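Local atomic coordinates of gamma-glutamyltranspeptidase (Streptomyces lincolnensis, PDB entry 6J3A), a protein that probably acts on gamma-glutamyl bonds as an LmbA-like gamma-glutamyltranspeptidase homologue of the Ntn-hydrolase clan. Residues G267-G279 and R478-D491. Numbering follows the deposited sequence.
Sequences GWTVCKAGPWSQG and RPRTTLTPSIALRD
Strands 268-272 and 486-490 pair antiparallel inside the Ntn-hydrolase fold of this transpeptidase homologue, and beyond them two loops stay together, an example of a strand pairing carried on into the adjoining loops by a lysine, a cation-pi stack and a few backbone bonds. Thr269 with Leu489 and Cys271 with Ile487 are the hydrogen-bonded pairs; the bond from Leu489 N to Thr269 O, at 2.6 Å, is short and nearly straight. Trp268, Val270, Ala488 and Arg490 occupy one face of the pair. There CD of Arg490 sits over the centre of the Trp268 ring, 3.9 Å from the centroid of its five-membered ring, a CH-pi contact made by the aliphatic arm rather than the distant guanidinium.

Where the strands end, Lys272 takes over. The Lys272 chain, bent at chi2 (-66°) and chi3 (-76°), crosses to the other segment. There Lys272 NZ bonds to Thr484 OG1 at 2.6 Å and Ser486 OG at 2.8 Å, and comes to Pro485 O from above the carbonyl plane. Asp507 forms a salt bridge with the same ammonium and probably helps to balance its buried charge. A methionine here would probably leave Asp507 without its counter-charge and the two hydroxyls without a shared donor. A water joins Ala273 N to Thr484 OG1 and Pro485 O.

Farther on, Thr481 N bonds to Trp276 O and Gln278 N to Thr481 O, bracketing Ser277. The Arg478 guanidinium lies flat on the Trp276 indole, planes 22° apart and CZ 3.5 Å from the centroid of the five-membered ring, while Glu258 takes both Trp276 NE1 and Arg478 NH1, fixing the stack.

Strands 256-265 and 493-499 flank the pair within the sheet, helix 506-519 packs against Trp268 and Val270, and Ile487 meets strand 61-66.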
ATOM      1  N   GLY A 267      26.537   1.749 -16.542  1.00 26.02           N
ATOM      2  CA  GLY A 267      26.760   1.130 -15.228  1.00 26.33           C
ATOM      3  C   GLY A 267      25.809   0.000 -14.875  1.00 27.80           C
ATOM      4  O   GLY A 267      26.092  -0.789 -13.956  1.00 27.49           O
ATOM      5  N   TRP A 268      24.679  -0.064 -15.586  1.00 29.88           N
ATOM      6  CA  TRP A 268      23.662  -1.098 -15.396  1.00 31.28           C
ATOM      7  C   TRP A 268      23.739  -2.190 -16.457  1.00 32.20           C
ATOM      8  O   TRP A 268      24.254  -1.979 -17.559  1.00 31.59           O
ATOM      9  CB  TRP A 268      22.237  -0.526 -15.460  1.00 31.68           C
ATOM     10  CG  TRP A 268      21.934   0.655 -14.604  1.00 32.34           C
ATOM     11  CD1 TRP A 268      22.284   1.948 -14.851  1.00 32.99           C
ATOM     12  CD2 TRP A 268      21.151   0.674 -13.402  1.00 32.25           C
ATOM     13  NE1 TRP A 268      21.798   2.768 -13.863  1.00 33.47           N
ATOM     14  CE2 TRP A 268      21.096   2.012 -12.963  1.00 32.83           C
ATOM     15  CE3 TRP A 268      20.512  -0.310 -12.644  1.00 32.13           C
ATOM     16  CZ2 TRP A 268      20.430   2.390 -11.796  1.00 33.02           C
ATOM     17  CZ3 TRP A 268      19.845   0.068 -11.488  1.00 32.48           C
ATOM     18  CH2 TRP A 268      19.810   1.406 -11.076  1.00 32.59           C
ATOM     19  N   THR A 269      23.195  -3.348 -16.099  1.00 32.62           N
ATOM     20  CA  THR A 269      22.876  -4.414 -17.035  1.00 32.64           C
ATOM     21  C   THR A 269      21.395  -4.697 -16.882  1.00 32.58           C
ATOM     22  O   THR A 269      20.935  -4.949 -15.777  1.00 34.20           O
ATOM     23  CB  THR A 269      23.637  -5.710 -16.712  1.00 32.26           C
ATOM     24  OG1 THR A 269      25.039  -5.431 -16.631  1.00 31.73           O
ATOM     25  CG2 THR A 269      23.375  -6.790 -17.776  1.00 31.85           C
ATOM     26  N   VAL A 270      20.652  -4.667 -17.982  1.00 32.03           N
ATOM     27  CA  VAL A 270      19.250  -5.073 -17.966  1.00 31.36           C
ATOM     28  C   VAL A 270      19.143  -6.493 -18.506  1.00 31.04           C
ATOM     29  O   VAL A 270      19.721  -6.796 -19.539  1.00 30.94           O
ATOM     30  CB  VAL A 270      18.379  -4.144 -18.803  1.00 30.73           C
ATOM     31  CG1 VAL A 270      16.916  -4.522 -18.623  1.00 31.59           C
ATOM     32  CG2 VAL A 270      18.599  -2.698 -18.379  1.00 31.29           C
ATOM     33  N   CYS A 271      18.404  -7.344 -17.795  1.00 30.65           N
ATOM     34  CA  CYS A 271      18.140  -8.729 -18.202  1.00 30.40           C
ATOM     35  C   CYS A 271      16.698  -8.899 -18.648  1.00 28.57           C
ATOM     36  O   CYS A 271      15.779  -8.431 -17.975  1.00 27.34           O
ATOM     37  CB  CYS A 271      18.423  -9.697 -17.049  1.00 30.59           C
ATOM     38  SG  CYS A 271      20.134  -9.605 -16.477  1.00 31.09           S
ATOM     39  N   LYS A 272      16.523  -9.599 -19.768  1.00 27.69           N
ATOM     40  CA  LYS A 272      15.213  -9.855 -20.373  1.00 27.23           C
ATOM     41  C   LYS A 272      15.122 -11.279 -20.873  1.00 27.00           C
ATOM     42  O   LYS A 272      16.113 -11.991 -20.911  1.00 27.65           O
ATOM     43  CB  LYS A 272      14.995  -8.916 -21.563  1.00 26.78           C
ATOM     44  CG  LYS A 272      15.104  -7.429 -21.247  1.00 26.49           C
ATOM     45  CD  LYS A 272      13.996  -6.941 -20.316  1.00 26.33           C
ATOM     46  CE  LYS A 272      12.672  -6.784 -21.047  1.00 25.70           C
ATOM     47  NZ  LYS A 272      11.506  -6.694 -20.128  1.00 25.29           N
ATOM     48  N   ALA A 273      13.924 -11.681 -21.274  1.00 28.13           N
ATOM     49  CA  ALA A 273      13.732 -12.965 -21.961  1.00 28.92           C
ATOM     50  C   ALA A 273      14.199 -12.849 -23.397  1.00 28.61           C
ATOM     51  O   ALA A 273      14.121 -11.774 -23.986  1.00 27.81           O
ATOM     52  CB  ALA A 273      12.272 -13.381 -21.925  1.00 29.60           C
ATOM     53  N   GLY A 274      14.669 -13.966 -23.949  1.00 29.60           N
ATOM     54  CA  GLY A 274      15.140 -14.041 -25.341  1.00 29.88           C
ATOM     55  C   GLY A 274      14.123 -13.629 -26.392  1.00 30.34           C
ATOM     56  O   GLY A 274      12.938 -13.485 -26.088  1.00 30.74           O
ATOM     57  N   PRO A 275      14.564 -13.486 -27.657  1.00 31.46           N
ATOM     58  CA  PRO A 275      13.737 -12.863 -28.716  1.00 31.17           C
ATOM     59  C   PRO A 275      12.509 -13.654 -29.187  1.00 31.00           C
ATOM     60  O   PRO A 275      11.760 -13.155 -30.035  1.00 30.38           O
ATOM     61  CB  PRO A 275      14.728 -12.661 -29.864  1.00 30.86           C
ATOM     62  CG  PRO A 275      15.766 -13.712 -29.654  1.00 31.81           C
ATOM     63  CD  PRO A 275      15.737 -14.176 -28.220  1.00 31.43           C
ATOM     64  N   TRP A 276      12.301 -14.858 -28.649  1.00 30.38           N
ATOM     65  CA  TRP A 276      10.965 -15.501 -28.669  1.00 30.61           C
ATOM     66  C   TRP A 276       9.910 -14.688 -27.873  1.00 30.02           C
ATOM     67  O   TRP A 276       8.704 -14.884 -28.051  1.00 29.27           O
ATOM     68  CB  TRP A 276      11.015 -16.964 -28.173  1.00 31.76           C
ATOM     69  CG  TRP A 276      11.612 -17.123 -26.814  1.00 32.12           C
ATOM     70  CD1 TRP A 276      12.909 -17.410 -26.536  1.00 33.16           C
ATOM     71  CD2 TRP A 276      10.949 -16.983 -25.548  1.00 32.69           C
ATOM     72  NE1 TRP A 276      13.110 -17.455 -25.174  1.00 33.68           N
ATOM     73  CE2 TRP A 276      11.923 -17.197 -24.543  1.00 32.93           C
ATOM     74  CE3 TRP A 276       9.628 -16.701 -25.161  1.00 32.80           C
ATOM     75  CZ2 TRP A 276      11.620 -17.143 -23.174  1.00 32.65           C
ATOM     76  CZ3 TRP A 276       9.324 -16.643 -23.788  1.00 32.52           C
ATOM     77  CH2 TRP A 276      10.318 -16.868 -22.818  1.00 32.77           C
ATOM     78  N   SER A 277      10.369 -13.819 -26.973  1.00 28.73           N
ATOM     79  CA  SER A 277       9.546 -12.753 -26.417  1.00 28.38           C
ATOM     80  C   SER A 277       9.876 -11.439 -27.127  1.00 27.67           C
ATOM     81  O   SER A 277      10.822 -11.374 -27.898  1.00 28.42           O
ATOM     82  CB  SER A 277       9.814 -12.625 -24.918  1.00 28.59           C
ATOM     83  OG  SER A 277      11.036 -11.940 -24.676  1.00 28.77           O
ATOM     84  N   GLN A 278       9.117 -10.385 -26.843  1.00 26.96           N
ATOM     85  CA  GLN A 278       9.530  -9.022 -27.234  1.00 26.74           C
ATOM     86  C   GLN A 278      10.635  -8.448 -26.330  1.00 27.34           C
ATOM     87  O   GLN A 278      11.086  -7.315 -26.550  1.00 27.41           O
ATOM     88  CB  GLN A 278       8.337  -8.050 -27.243  1.00 26.00           C
ATOM     89  CG  GLN A 278       7.736  -7.718 -25.869  1.00 25.58           C
ATOM     90  CD  GLN A 278       6.760  -6.544 -25.886  1.00 25.90           C
ATOM     91  OE1 GLN A 278       5.808  -6.521 -25.115  1.00 26.41           O
ATOM     92  NE2 GLN A 278       7.006  -5.554 -26.743  1.00 26.19           N
ATOM     93  N   GLY A 279      11.045  -9.206 -25.310  1.00 27.42           N
ATOM     94  CA  GLY A 279      11.987  -8.742 -24.283  1.00 28.24           C
ATOM     95  C   GLY A 279      13.136  -7.890 -24.780  1.00 28.52           C
ATOM     96  O   GLY A 279      13.346  -6.765 -24.297  1.00 28.20           O
ATOM     97  N   ARG A 478       7.325 -21.396 -30.125  1.00 31.20           N
ATOM     98  CA  ARG A 478       6.590 -20.396 -29.355  1.00 31.66           C
ATOM     99  C   ARG A 478       6.124 -19.292 -30.267  1.00 30.76           C
ATOM    100  O   ARG A 478       6.851 -18.894 -31.170  1.00 30.43           O
ATOM    101  CB  ARG A 478       7.431 -19.718 -28.281  1.00 32.69           C
ATOM    102  CG  ARG A 478       7.983 -20.631 -27.204  1.00 33.84           C
ATOM    103  CD  ARG A 478       9.408 -20.984 -27.532  1.00 35.13           C
ATOM    104  NE  ARG A 478      10.313 -20.839 -26.410  1.00 36.34           N
ATOM    105  CZ  ARG A 478      11.626 -20.627 -26.514  1.00 36.73           C
ATOM    106  NH1 ARG A 478      12.347 -20.512 -25.415  1.00 38.36           N
ATOM    107  NH2 ARG A 478      12.235 -20.509 -27.691  1.00 36.35           N
ATOM    108  N   PRO A 479       4.929 -18.757 -30.009  1.00 30.38           N
ATOM    109  CA  PRO A 479       4.619 -17.509 -30.678  1.00 31.09           C
ATOM    110  C   PRO A 479       5.475 -16.385 -30.100  1.00 32.30           C
ATOM    111  O   PRO A 479       6.019 -16.491 -28.983  1.00 32.40           O
ATOM    112  CB  PRO A 479       3.146 -17.287 -30.336  1.00 30.23           C
ATOM    113  CG  PRO A 479       2.968 -17.959 -29.024  1.00 29.52           C
ATOM    114  CD  PRO A 479       3.907 -19.125 -29.013  1.00 29.38           C
ATOM    115  N   ARG A 480       5.580 -15.315 -30.867  1.00 32.35           N
ATOM    116  CA  ARG A 480       6.303 -14.142 -30.433  1.00 32.86           C
ATOM    117  C   ARG A 480       5.479 -13.419 -29.371  1.00 32.51           C
ATOM    118  O   ARG A 480       4.526 -12.711 -29.689  1.00 35.44           O
ATOM    119  CB  ARG A 480       6.590 -13.246 -31.625  1.00 33.96           C
ATOM    120  CG  ARG A 480       7.694 -12.246 -31.389  1.00 35.30           C
ATOM    121  CD  ARG A 480       7.128 -10.855 -31.356  1.00 37.37           C
ATOM    122  NE  ARG A 480       6.789 -10.382 -32.694  1.00 39.28           N
ATOM    123  CZ  ARG A 480       5.790  -9.548 -32.991  1.00 41.76           C
ATOM    124  NH1 ARG A 480       5.611  -9.190 -34.259  1.00 43.03           N
ATOM    125  NH2 ARG A 480       4.955  -9.084 -32.051  1.00 42.27           N
ATOM    126  N   THR A 481       5.865 -13.597 -28.110  1.00 30.27           N
ATOM    127  CA  THR A 481       5.002 -13.256 -26.963  1.00 27.92           C
ATOM    128  C   THR A 481       5.309 -11.860 -26.406  1.00 27.52           C
ATOM    129  O   THR A 481       6.478 -11.450 -26.360  1.00 26.63           O
ATOM    130  CB  THR A 481       5.084 -14.355 -25.871  1.00 27.14           C
ATOM    131  OG1 THR A 481       4.057 -14.155 -24.897  1.00 26.65           O
ATOM    132  CG2 THR A 481       6.440 -14.410 -25.180  1.00 26.10           C
ATOM    133  N   THR A 482       4.259 -11.131 -26.009  1.00 26.90           N
ATOM    134  CA  THR A 482       4.421  -9.771 -25.447  1.00 26.89           C
ATOM    135  C   THR A 482       4.946  -9.749 -24.001  1.00 27.10           C
ATOM    136  O   THR A 482       5.421  -8.717 -23.528  1.00 25.88           O
ATOM    137  CB  THR A 482       3.116  -8.957 -25.500  1.00 26.31           C
ATOM    138  OG1 THR A 482       2.027  -9.755 -25.021  1.00 26.29           O
ATOM    139  CG2 THR A 482       2.846  -8.496 -26.920  1.00 26.35           C
ATOM    140  N   LEU A 483       4.874 -10.896 -23.331  1.00 26.90           N
ATOM    141  CA  LEU A 483       5.208 -11.035 -21.918  1.00 26.75           C
ATOM    142  C   LEU A 483       6.703 -10.870 -21.707  1.00 26.65           C
ATOM    143  O   LEU A 483       7.498 -11.627 -22.261  1.00 27.25           O
ATOM    144  CB  LEU A 483       4.761 -12.407 -21.412  1.00 27.34           C
ATOM    145  CG  LEU A 483       3.330 -12.826 -21.805  1.00 27.46           C
ATOM    146  CD1 LEU A 483       2.952 -14.101 -21.067  1.00 27.43           C
ATOM    147  CD2 LEU A 483       2.298 -11.711 -21.597  1.00 27.60           C
ATOM    148  N   THR A 484       7.074  -9.896 -20.880  1.00 25.69           N
ATOM    149  CA  THR A 484       8.446  -9.456 -20.806  1.00 24.33           C
ATOM    150  C   THR A 484       8.820  -8.843 -19.455  1.00 24.12           C
ATOM    151  O   THR A 484       8.877  -7.615 -19.305  1.00 23.79           O
ATOM    152  CB  THR A 484       8.780  -8.503 -21.974  1.00 24.03           C
ATOM    153  OG1 THR A 484      10.117  -8.031 -21.819  1.00 23.06           O
ATOM    154  CG2 THR A 484       7.798  -7.322 -22.068  1.00 23.81           C
ATOM    155  N   PRO A 485       9.124  -9.701 -18.470  1.00 23.89           N
ATOM    156  CA  PRO A 485       9.638  -9.183 -17.199  1.00 24.14           C
ATOM    157  C   PRO A 485      11.082  -8.686 -17.320  1.00 24.05           C
ATOM    158  O   PRO A 485      11.749  -8.950 -18.326  1.00 24.06           O
ATOM    159  CB  PRO A 485       9.553 -10.391 -16.254  1.00 24.15           C
ATOM    160  CG  PRO A 485       9.587 -11.584 -17.140  1.00 24.21           C
ATOM    161  CD  PRO A 485       9.099 -11.175 -18.503  1.00 24.30           C
ATOM    162  N   SER A 486      11.553  -7.997 -16.286  1.00 23.66           N
ATOM    163  CA  SER A 486      12.898  -7.417 -16.263  1.00 24.42           C
ATOM    164  C   SER A 486      13.589  -7.673 -14.941  1.00 24.48           C
ATOM    165  O   SER A 486      12.945  -7.748 -13.885  1.00 24.47           O
ATOM    166  CB  SER A 486      12.847  -5.902 -16.470  1.00 24.71           C
ATOM    167  OG  SER A 486      12.068  -5.556 -17.600  1.00 25.12           O
ATOM    168  N   ILE A 487      14.904  -7.825 -15.018  1.00 24.22           N
ATOM    169  CA  ILE A 487      15.772  -7.724 -13.858  1.00 25.01           C
ATOM    170  C   ILE A 487      16.924  -6.790 -14.233  1.00 25.34           C
ATOM    171  O   ILE A 487      17.507  -6.913 -15.305  1.00 25.33           O
ATOM    172  CB  ILE A 487      16.261  -9.111 -13.371  1.00 25.06           C
ATOM    173  CG1 ILE A 487      15.117  -9.834 -12.654  1.00 25.39           C
ATOM    174  CG2 ILE A 487      17.459  -8.963 -12.433  1.00 24.95           C
ATOM    175  CD1 ILE A 487      15.475 -11.166 -12.023  1.00 25.99           C
ATOM    176  N   ALA A 488      17.241  -5.846 -13.354  1.00 26.82           N
ATOM    177  CA  ALA A 488      18.344  -4.913 -13.603  1.00 28.43           C
ATOM    178  C   ALA A 488      19.479  -5.153 -12.637  1.00 29.55           C
ATOM    179  O   ALA A 488      19.260  -5.327 -11.445  1.00 29.69           O
ATOM    180  CB  ALA A 488      17.884  -3.468 -13.524  1.00 28.38           C
ATOM    181  N   LEU A 489      20.689  -5.187 -13.186  1.00 31.70           N
ATOM    182  CA  LEU A 489      21.921  -5.225 -12.415  1.00 32.80           C
ATOM    183  C   LEU A 489      22.558  -3.835 -12.372  1.00 33.75           C
ATOM    184  O   LEU A 489      22.383  -3.029 -13.295  1.00 31.88           O
ATOM    185  CB  LEU A 489      22.909  -6.228 -13.021  1.00 33.22           C
ATOM    186  CG  LEU A 489      22.367  -7.549 -13.579  1.00 33.37           C
ATOM    187  CD1 LEU A 489      23.498  -8.455 -14.039  1.00 33.23           C
ATOM    188  CD2 LEU A 489      21.538  -8.272 -12.537  1.00 33.39           C
ATOM    189  N   ARG A 490      23.280  -3.561 -11.292  1.00 35.45           N
ATOM    190  CA  ARG A 490      24.144  -2.380 -11.201  1.00 37.54           C
ATOM    191  C   ARG A 490      25.515  -2.914 -10.839  1.00 37.75           C
ATOM    192  O   ARG A 490      25.659  -3.567  -9.805  1.00 38.15           O
ATOM    193  CB  ARG A 490      23.626  -1.406 -10.139  1.00 38.70           C
ATOM    194  CG  ARG A 490      24.430  -0.129  -9.973  1.00 39.48           C
ATOM    195  CD  ARG A 490      24.213   0.827 -11.130  1.00 41.68           C
ATOM    196  NE  ARG A 490      24.912   2.100 -10.915  1.00 43.74           N
ATOM    197  CZ  ARG A 490      26.228   2.304 -11.063  1.00 44.01           C
ATOM    198  NH1 ARG A 490      27.055   1.324 -11.441  1.00 44.72           N
ATOM    199  NH2 ARG A 490      26.729   3.515 -10.824  1.00 43.81           N
ATOM    200  N   ASP A 491      26.502  -2.668 -11.708  1.00 39.36           N
ATOM    201  CA  ASP A 491      27.863  -3.201 -11.542  1.00 40.27           C
ATOM    202  C   ASP A 491      27.853  -4.747 -11.444  1.00 39.88           C
ATOM    203  O   ASP A 491      28.603  -5.356 -10.664  1.00 38.39           O
ATOM    204  CB  ASP A 491      28.528  -2.554 -10.306  1.00 42.24           C
ATOM    205  CG  ASP A 491      29.968  -2.101 -10.554  1.00 43.68           C
ATOM    206  OD1 ASP A 491      30.285  -1.576 -11.642  1.00 44.43           O
ATOM    207  OD2 ASP A 491      30.783  -2.236  -9.620  1.00 45.46           O
TER
HETATM  208  O   HOH W   1      11.461 -10.192 -20.789  1.00 28.18           O